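Long-range contact in peptidoglycan hydrolase FlgJ (Sphingomonas sp. A1, PDB 3K3T), which probably hydrolyses peptidoglycan, through this C-terminal glycosyl hydrolase family 73 domain, to let the flagellar rod be assembled in the periplasm: residues 29-34 with 51-56. The protein carries 3 engineered substitutions. Residues are numbered along the deposited sequence; the frame is centred on the assembly and turned at random.
Sequences AQAALA and YNLFNI. Engineered in segment 29-34: Ala34 (natural residue Glu).
The type I beta turn from Asn52 to Asn55 packs against helix 24-35 in the buried centre of this lysozyme-clan domain, Leu53, Phe54 and Asn55 meeting Gln30, Ala31 and Ala34. Ala31, small enough to let the turn come close, touches Leu53 CD1 with its CB at 3.5 Å. Phe54 CG stands anti to its carbonyl carbon (chi1 -66°), which swings the ring back to the helix, where CE1 lies 3.7 Å from Ala31 N. Gln30, extended, crosses Phe54 at about a right angle, its CB in plane at the ring edge and its CD 3.7 Å from CE1; Tyr99 hydrogen-bonds OE1. Shortening Gln30 to an alanine would probably keep CB at the ring edge but open a gap where CG and the amide lie along Phe54 CD1 and CE1, and leave the Tyr99 hydroxyl without this partner. At the helix's C-terminal end, Asn55 suits its place because its amide can offer an N-H to a backbone carbonyl: ND2 donates to Ala34 O (2.9 Å), though the bond is bent (142°) and comes from above the carbonyl plane. Ala34 is engineered from the natural Glu; its CB lies 3.4 Å from Leu53 O, a buried carbonyl with no polar partner. Asn52 braces the turn by pairing its amide with Ile56 N and O. The arrangement is a beta turn docked on a core helix of a glucosaminidase domain.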
loop_
_atom_site.group_PDB
_atom_site.type_symbol
_atom_site.label_atom_id
_atom_site.label_comp_id
_atom_site.label_asym_id
_atom_site.label_seq_id
_atom_site.Cartn_x
_atom_site.Cartn_y
_atom_site.Cartn_z
ATOM N N ALA A 29 -5.599 -1.394 -4.233
ATOM C CA ALA A 29 -5.693 -0.077 -4.879
ATOM C C ALA A 29 -4.648 0.887 -4.334
ATOM O O ALA A 29 -3.987 1.594 -5.100
ATOM C CB ALA A 29 -7.081 0.510 -4.699
ATOM N N GLN A 30 -4.494 0.904 -3.013
ATOM C CA GLN A 30 -3.524 1.796 -2.367
ATOM C C GLN A 30 -2.093 1.501 -2.829
ATOM O O GLN A 30 -1.312 2.426 -3.112
ATOM C CB GLN A 30 -3.630 1.694 -0.845
ATOM C CG GLN A 30 -2.728 2.677 -0.101
ATOM C CD GLN A 30 -2.767 2.503 1.402
ATOM O OE1 GLN A 30 -3.493 1.658 1.926
ATOM N NE2 GLN A 30 -1.979 3.311 2.109
ATOM N N ALA A 31 -1.758 0.214 -2.904
ATOM C CA ALA A 31 -0.448 -0.221 -3.379
ATOM C C ALA A 31 -0.259 0.101 -4.857
ATOM O O ALA A 31 0.824 0.520 -5.264
ATOM C CB ALA A 31 -0.262 -1.702 -3.134
ATOM N N ALA A 32 -1.317 -0.093 -5.646
ATOM C CA ALA A 32 -1.291 0.216 -7.077
ATOM C C ALA A 32 -1.000 1.697 -7.322
ATOM O O ALA A 32 -0.184 2.045 -8.183
ATOM C CB ALA A 32 -2.607 -0.197 -7.743
ATOM N N LEU A 33 -1.657 2.563 -6.553
ATOM C CA LEU A 33 -1.432 4.000 -6.655
ATOM C C LEU A 33 -0.009 4.376 -6.243
ATOM O O LEU A 33 0.638 5.205 -6.894
ATOM C CB LEU A 33 -2.465 4.768 -5.821
ATOM C CG LEU A 33 -2.399 6.300 -5.810
ATOM C CD1 LEU A 33 -2.537 6.881 -7.220
ATOM C CD2 LEU A 33 -3.480 6.855 -4.895
ATOM N N ALA A 34 0.474 3.759 -5.169
ATOM C CA ALA A 34 1.812 4.051 -4.646
ATOM C C ALA A 34 2.944 3.637 -5.593
ATOM O O ALA A 34 4.002 4.275 -5.612
ATOM C CB ALA A 34 1.996 3.404 -3.279
ATOM N N TYR A 51 10.261 -4.698 -1.717
ATOM C CA TYR A 51 8.885 -5.135 -1.456
ATOM C C TYR A 51 8.063 -4.076 -0.713
ATOM O O TYR A 51 6.941 -4.345 -0.278
ATOM C CB TYR A 51 8.851 -6.465 -0.692
ATOM C CG TYR A 51 9.344 -7.649 -1.495
ATOM C CD1 TYR A 51 8.529 -8.243 -2.459
ATOM C CD2 TYR A 51 10.617 -8.178 -1.289
ATOM C CE1 TYR A 51 8.968 -9.333 -3.201
ATOM C CE2 TYR A 51 11.068 -9.273 -2.029
ATOM C CZ TYR A 51 10.233 -9.842 -2.984
ATOM O OH TYR A 51 10.654 -10.922 -3.730
ATOM N N ASN A 52 8.621 -2.872 -0.593
ATOM C CA ASN A 52 7.959 -1.770 0.107
ATOM C C ASN A 52 6.922 -1.090 -0.792
ATOM O O ASN A 52 7.109 0.038 -1.266
ATOM C CB ASN A 52 9.012 -0.776 0.609
ATOM C CG ASN A 52 8.439 0.268 1.549
ATOM O OD1 ASN A 52 7.228 0.343 1.762
ATOM N ND2 ASN A 52 9.318 1.091 2.109
ATOM N N LEU A 53 5.810 -1.786 -1.016
ATOM C CA LEU A 53 4.848 -1.362 -2.021
ATOM C C LEU A 53 3.972 -0.196 -1.570
ATOM O O LEU A 53 3.242 0.372 -2.375
ATOM C CB LEU A 53 3.995 -2.540 -2.502
ATOM C CG LEU A 53 2.916 -3.140 -1.598
ATOM C CD1 LEU A 53 2.151 -4.184 -2.400
ATOM C CD2 LEU A 53 3.481 -3.767 -0.337
ATOM N N PHE A 54 4.052 0.155 -0.288
ATOM C CA PHE A 54 3.350 1.335 0.216
ATOM C C PHE A 54 4.282 2.530 0.405
ATOM O O PHE A 54 3.851 3.594 0.854
ATOM C CB PHE A 54 2.600 0.997 1.506
ATOM C CG PHE A 54 1.475 0.026 1.301
ATOM C CD1 PHE A 54 0.262 0.451 0.762
ATOM C CD2 PHE A 54 1.634 -1.317 1.631
ATOM C CE1 PHE A 54 -0.787 -0.458 0.555
ATOM C CE2 PHE A 54 0.595 -2.231 1.429
ATOM C CZ PHE A 54 -0.616 -1.796 0.892
ATOM N N ASN A 55 5.551 2.343 0.044
ATOM C CA ASN A 55 6.575 3.396 0.103
ATOM C C ASN A 55 6.736 3.994 1.502
ATOM O O ASN A 55 6.887 5.209 1.645
ATOM C CB ASN A 55 6.276 4.523 -0.899
ATOM C CG ASN A 55 6.236 4.045 -2.335
ATOM O OD1 ASN A 55 6.998 3.167 -2.734
ATOM N ND2 ASN A 55 5.356 4.646 -3.128
ATOM N N ILE A 56 6.714 3.134 2.516
ATOM C CA ILE A 56 6.791 3.563 3.915
ATOM C C ILE A 56 8.223 3.943 4.292
ATOM O O ILE A 56 9.165 3.176 4.073
ATOM C CB ILE A 56 6.265 2.468 4.884
ATOM C CG1 ILE A 56 4.850 2.011 4.489
ATOM C CG2 ILE A 56 6.323 2.945 6.344
ATOM C CD1 ILE A 56 3.806 3.106 4.488
#